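Local coordinates for uncharacterized protein (Bacteroides caccae, PDB 4L7A) that is of unknown function but is probably a zinc-dependent peptidase of the metallo-peptidase clan, at residues A[92-106]-A[112-125]. Numbering follows the deposited sequence. Where two conformers were deposited one is given.
Sequences KVIHLIGSASWDKGT and AEGGLKVTLYMGNW
W125 lies against the loop that leaves strand 93-98, its indole pressed face-on to the backbone of S101 and W102. CA of S101 sits 3.7 Å from the centroid of the five-membered ring, and CB of W102 is over the six-membered ring, both CH-pi contacts. In the ring plane, NE1 of W125 donates to S99 O at 2.8 Å, reaching that oxygen from above its carbonyl plane. With chi1 at 45°, CG stands between the backbone N and the carbonyl carbon, turning the indole back over the loop; the ring of Y137 from helix 131-153 meets it edge-to-face. Replacing the indole by an alanine is likely to leave S99 O without this donor and S101 CA and W102 CB without the ring face they rest on. Y121 and I97 point the same way, Y121 CE2 lying 3.7 Å from I97 CG2, while Y121 N bonds T106 O at 2.9 Å. Their strands are the parallel inner pair of a four-stranded mixed sheet, flanked by 38-40 and antiparallel 107-112, with I97 N to L120 O and M122 N to I97 O among the bonds. The selenium of selenomethionine M122 packs on L96 CB (4.1 Å). Backbone bonds thus fix the register, and one indole, combining a polar edge with an apolar face, ties down the loop beyond it.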
loop_
_atom_site.group_PDB
_atom_site.type_symbol
_atom_site.label_atom_id
_atom_site.label_comp_id
_atom_site.label_asym_id
_atom_site.label_seq_id
_atom_site.Cartn_x
_atom_site.Cartn_y
_atom_site.Cartn_z
ATOM N N LYS A 92 -5.511 11.712 0.810
ATOM C CA LYS A 92 -6.072 12.883 0.077
ATOM C C LYS A 92 -5.441 13.127 -1.290
ATOM O O LYS A 92 -6.074 13.667 -2.207
ATOM C CB LYS A 92 -5.919 14.185 0.887
ATOM C CG LYS A 92 -6.483 14.149 2.324
ATOM C CD LYS A 92 -8.022 14.065 2.390
ATOM C CE LYS A 92 -8.514 12.997 3.428
ATOM N NZ LYS A 92 -9.675 12.256 2.834
ATOM N N VAL A 93 -4.159 12.806 -1.418
ATOM C CA VAL A 93 -3.411 13.110 -2.639
ATOM C C VAL A 93 -2.435 11.989 -2.979
ATOM O O VAL A 93 -1.804 11.411 -2.071
ATOM C CB VAL A 93 -2.634 14.448 -2.467
ATOM C CG1 VAL A 93 -1.734 14.708 -3.672
ATOM C CG2 VAL A 93 -3.584 15.612 -2.314
ATOM N N ILE A 94 -2.380 11.637 -4.262
ATOM C CA ILE A 94 -1.405 10.702 -4.817
ATOM C C ILE A 94 -0.624 11.491 -5.885
ATOM O O ILE A 94 -1.258 12.204 -6.686
ATOM C CB ILE A 94 -2.067 9.457 -5.379
ATOM C CG1 ILE A 94 -2.741 8.657 -4.275
ATOM C CG2 ILE A 94 -1.039 8.544 -5.993
ATOM C CD1 ILE A 94 -3.736 7.633 -4.774
ATOM N N HIS A 95 0.720 11.510 -5.817
ATOM C CA HIS A 95 1.530 12.194 -6.852
ATOM C C HIS A 95 2.330 11.130 -7.525
ATOM O O HIS A 95 2.865 10.283 -6.838
ATOM C CB HIS A 95 2.571 13.119 -6.248
ATOM C CG HIS A 95 2.021 14.399 -5.731
ATOM N ND1 HIS A 95 2.829 15.388 -5.205
ATOM C CD2 HIS A 95 0.762 14.890 -5.706
ATOM C CE1 HIS A 95 2.088 16.429 -4.851
ATOM N NE2 HIS A 95 0.829 16.151 -5.150
ATOM N N LEU A 96 2.432 11.168 -8.830
ATOM C CA LEU A 96 3.381 10.327 -9.545
ATOM C C LEU A 96 4.522 11.223 -9.968
ATOM O O LEU A 96 4.295 12.321 -10.503
ATOM C CB LEU A 96 2.771 9.700 -10.784
ATOM C CG LEU A 96 1.515 8.901 -10.621
ATOM C CD1 LEU A 96 1.227 8.154 -11.909
ATOM C CD2 LEU A 96 1.676 7.908 -9.481
ATOM N N ILE A 97 5.740 10.765 -9.704
ATOM C CA ILE A 97 6.947 11.459 -10.112
ATOM C C ILE A 97 7.842 10.492 -10.822
ATOM O O ILE A 97 7.992 9.344 -10.410
ATOM C CB ILE A 97 7.689 12.058 -8.915
ATOM C CG1 ILE A 97 6.831 13.125 -8.273
ATOM C CG2 ILE A 97 8.980 12.679 -9.313
ATOM C CD1 ILE A 97 7.492 13.773 -6.968
ATOM N N GLY A 98 8.461 10.942 -11.902
ATOM C CA GLY A 98 9.349 10.028 -12.651
ATOM C C GLY A 98 10.722 9.828 -12.001
ATOM O O GLY A 98 11.312 10.770 -11.494
ATOM N N SER A 99 11.222 8.589 -12.050
ATOM C CA SER A 99 12.540 8.271 -11.574
ATOM C C SER A 99 13.326 7.367 -12.520
ATOM O O SER A 99 12.759 6.486 -13.169
ATOM C CB SER A 99 12.409 7.577 -10.235
ATOM O OG SER A 99 13.668 7.477 -9.611
ATOM N N ALA A 100 14.634 7.609 -12.588
ATOM C CA ALA A 100 15.545 6.878 -13.423
ATOM C C ALA A 100 15.652 5.412 -13.025
ATOM O O ALA A 100 15.868 4.599 -13.875
ATOM C CB ALA A 100 16.901 7.517 -13.403
ATOM N N SER A 101 15.453 5.093 -11.747
ATOM C CA SER A 101 15.461 3.718 -11.275
ATOM C C SER A 101 14.720 3.578 -9.951
ATOM O O SER A 101 14.210 4.582 -9.389
ATOM C CB SER A 101 16.896 3.228 -11.101
ATOM O OG SER A 101 16.922 1.826 -10.906
ATOM N N TRP A 102 14.682 2.338 -9.465
ATOM C CA TRP A 102 14.087 1.991 -8.182
ATOM C C TRP A 102 15.052 2.123 -7.020
ATOM O O TRP A 102 14.636 2.043 -5.873
ATOM C CB TRP A 102 13.606 0.544 -8.197
ATOM C CG TRP A 102 14.692 -0.471 -8.220
ATOM C CD1 TRP A 102 15.422 -0.931 -7.149
ATOM C CD2 TRP A 102 15.147 -1.190 -9.353
ATOM N NE1 TRP A 102 16.334 -1.854 -7.565
ATOM C CE2 TRP A 102 16.188 -2.042 -8.915
ATOM C CE3 TRP A 102 14.801 -1.179 -10.704
ATOM C CZ2 TRP A 102 16.875 -2.897 -9.781
ATOM C CZ3 TRP A 102 15.503 -2.037 -11.594
ATOM C CH2 TRP A 102 16.522 -2.883 -11.116
ATOM N N ASP A 103 16.337 2.316 -7.326
ATOM C CA ASP A 103 17.418 2.259 -6.322
ATOM C C ASP A 103 17.415 3.358 -5.228
ATOM O O ASP A 103 17.991 3.150 -4.194
ATOM C CB ASP A 103 18.805 2.216 -7.021
ATOM C CG ASP A 103 19.151 3.528 -7.747
ATOM O OD1 ASP A 103 18.269 4.398 -7.950
ATOM O OD2 ASP A 103 20.316 3.698 -8.158
ATOM N N LYS A 104 16.817 4.518 -5.456
ATOM C CA LYS A 104 16.647 5.528 -4.393
ATOM C C LYS A 104 15.263 5.424 -3.726
ATOM O O LYS A 104 14.710 6.448 -3.372
ATOM C CB LYS A 104 16.679 6.964 -4.946
ATOM C CG LYS A 104 17.811 7.330 -5.844
ATOM C CD LYS A 104 19.037 7.638 -5.099
ATOM C CE LYS A 104 19.894 8.578 -5.894
ATOM N NZ LYS A 104 21.293 8.450 -5.405
ATOM N N GLY A 105 14.669 4.246 -3.618
ATOM C CA GLY A 105 13.295 4.156 -3.088
ATOM C C GLY A 105 12.183 4.496 -4.060
ATOM O O GLY A 105 12.405 5.164 -5.033
ATOM N N THR A 106 10.974 4.024 -3.799
ATOM C CA THR A 106 9.903 4.133 -4.763
ATOM C C THR A 106 8.688 4.929 -4.308
ATOM O O THR A 106 7.684 4.983 -5.015
ATOM C CB THR A 106 9.476 2.735 -5.091
ATOM O OG1 THR A 106 9.265 2.026 -3.858
ATOM C CG2 THR A 106 10.588 2.034 -5.902
ATOM N N ALA A 112 -1.319 16.442 3.091
ATOM C CA ALA A 112 -1.969 17.460 2.235
ATOM C C ALA A 112 -3.475 17.528 2.569
ATOM O O ALA A 112 -4.127 16.471 2.794
ATOM C CB ALA A 112 -1.781 17.121 0.818
ATOM N N GLU A 113 -4.025 18.750 2.618
ATOM C CA GLU A 113 -5.451 18.960 2.911
ATOM C C GLU A 113 -5.905 18.151 4.134
ATOM O O GLU A 113 -6.935 17.478 4.087
ATOM C CB GLU A 113 -6.318 18.583 1.691
ATOM C CG GLU A 113 -7.709 19.253 1.674
ATOM C CD GLU A 113 -8.442 19.126 0.319
ATOM O OE1 GLU A 113 -8.554 17.979 -0.157
ATOM O OE2 GLU A 113 -8.939 20.158 -0.225
ATOM N N GLY A 114 -5.086 18.165 5.185
ATOM C CA GLY A 114 -5.388 17.531 6.457
ATOM C C GLY A 114 -5.206 16.031 6.598
ATOM O O GLY A 114 -5.363 15.505 7.708
ATOM N N GLY A 115 -4.914 15.311 5.514
ATOM C CA GLY A 115 -4.668 13.874 5.624
ATOM C C GLY A 115 -3.391 13.495 4.901
ATOM O O GLY A 115 -2.471 14.300 4.799
ATOM N N LEU A 116 -3.392 12.290 4.325
ATOM C CA LEU A 116 -2.205 11.679 3.779
ATOM C C LEU A 116 -1.945 12.014 2.310
ATOM O O LEU A 116 -2.869 11.985 1.467
ATOM C CB LEU A 116 -2.314 10.156 3.904
ATOM C CG LEU A 116 -1.183 9.284 3.400
ATOM C CD1 LEU A 116 0.059 9.471 4.221
ATOM C CD2 LEU A 116 -1.636 7.886 3.473
ATOM N N LYS A 117 -0.672 12.340 2.025
ATOM C CA LYS A 117 -0.166 12.381 0.685
ATOM C C LYS A 117 0.803 11.208 0.420
ATOM O O LYS A 117 1.664 10.935 1.228
ATOM C CB LYS A 117 0.533 13.694 0.463
ATOM C CG LYS A 117 1.148 13.812 -0.923
ATOM C CD LYS A 117 1.696 15.196 -1.179
ATOM C CE LYS A 117 3.131 15.296 -0.721
ATOM N NZ LYS A 117 3.503 16.719 -0.356
ATOM N N VAL A 118 0.593 10.483 -0.669
ATOM C CA VAL A 118 1.479 9.380 -1.120
ATOM C C VAL A 118 2.084 9.792 -2.467
ATOM O O VAL A 118 1.361 10.167 -3.386
ATOM C CB VAL A 118 0.724 8.061 -1.297
ATOM C CG1 VAL A 118 1.672 6.894 -1.670
ATOM C CG2 VAL A 118 0.038 7.611 -0.036
ATOM N N THR A 119 3.391 9.704 -2.579
ATOM C CA THR A 119 4.064 9.956 -3.803
ATOM C C THR A 119 4.672 8.669 -4.271
ATOM O O THR A 119 5.327 7.999 -3.501
ATOM C CB THR A 119 5.188 10.972 -3.601
ATOM O OG1 THR A 119 4.604 12.207 -3.181
ATOM C CG2 THR A 119 5.959 11.195 -4.882
ATOM N N LEU A 120 4.442 8.312 -5.522
ATOM C CA LEU A 120 5.014 7.143 -6.080
ATOM C C LEU A 120 6.010 7.549 -7.168
ATOM O O LEU A 120 5.666 8.306 -8.080
ATOM C CB LEU A 120 3.946 6.280 -6.697
ATOM C CG LEU A 120 2.726 5.940 -5.850
ATOM C CD1 LEU A 120 1.773 5.133 -6.658
ATOM C CD2 LEU A 120 3.190 5.150 -4.639
ATOM N N TYR A 121 7.212 6.984 -7.086
ATOM C CA TYR A 121 8.252 7.185 -8.054
ATOM C C TYR A 121 8.172 6.013 -9.028
ATOM O O TYR A 121 8.155 4.826 -8.626
ATOM C CB TYR A 121 9.625 7.288 -7.349
ATOM C CG TYR A 121 9.737 8.549 -6.557
ATOM C CD1 TYR A 121 9.330 8.638 -5.249
ATOM C CD2 TYR A 121 10.279 9.696 -7.141
ATOM C CE1 TYR A 121 9.426 9.855 -4.550
ATOM C CE2 TYR A 121 10.397 10.874 -6.464
ATOM C CZ TYR A 121 9.949 10.968 -5.179
ATOM O OH TYR A 121 10.109 12.198 -4.552
HETATM N N MSE A 122 8.144 6.356 -10.314
HETATM C CA MSE A 122 7.962 5.370 -11.361
HETATM C C MSE A 122 8.753 5.658 -12.624
HETATM O O MSE A 122 9.186 6.760 -12.836
HETATM C CB MSE A 122 6.459 5.227 -11.753
HETATM C CG MSE A 122 5.608 6.449 -11.595
HETATM SE SE MSE A 122 5.909 7.946 -12.839
HETATM C CE MSE A 122 4.907 7.327 -14.385
ATOM N N GLY A 123 8.868 4.641 -13.469
ATOM C CA GLY A 123 9.549 4.743 -14.760
ATOM C C GLY A 123 9.464 3.390 -15.433
ATOM O O GLY A 123 8.958 2.433 -14.850
ATOM N N ASN A 124 9.884 3.287 -16.660
ATOM C CA ASN A 124 9.585 2.037 -17.363
ATOM C C ASN A 124 10.591 0.916 -16.993
ATOM O O ASN A 124 10.556 -0.132 -17.605
ATOM C CB ASN A 124 9.400 2.249 -18.879
ATOM C CG ASN A 124 10.644 2.733 -19.531
ATOM O OD1 ASN A 124 11.698 2.843 -18.890
ATOM N ND2 ASN A 124 10.563 2.997 -20.832
ATOM N N TRP A 125 11.446 1.146 -15.975
ATOM C CA TRP A 125 12.105 0.045 -15.260
ATOM C C TRP A 125 11.075 -0.869 -14.541
ATOM O O TRP A 125 11.432 -1.935 -14.056
ATOM C CB TRP A 125 13.118 0.538 -14.222
ATOM C CG TRP A 125 12.616 1.670 -13.372
ATOM C CD1 TRP A 125 12.793 3.028 -13.624
ATOM C CD2 TRP A 125 11.833 1.597 -12.163
ATOM N NE1 TRP A 125 12.178 3.761 -12.645
ATOM C CE2 TRP A 125 11.608 2.924 -11.729
ATOM C CE3 TRP A 125 11.294 0.552 -11.416
ATOM C CZ2 TRP A 125 10.854 3.224 -10.608
ATOM C CZ3 TRP A 125 10.565 0.859 -10.278
ATOM C CH2 TRP A 125 10.350 2.185 -9.888
#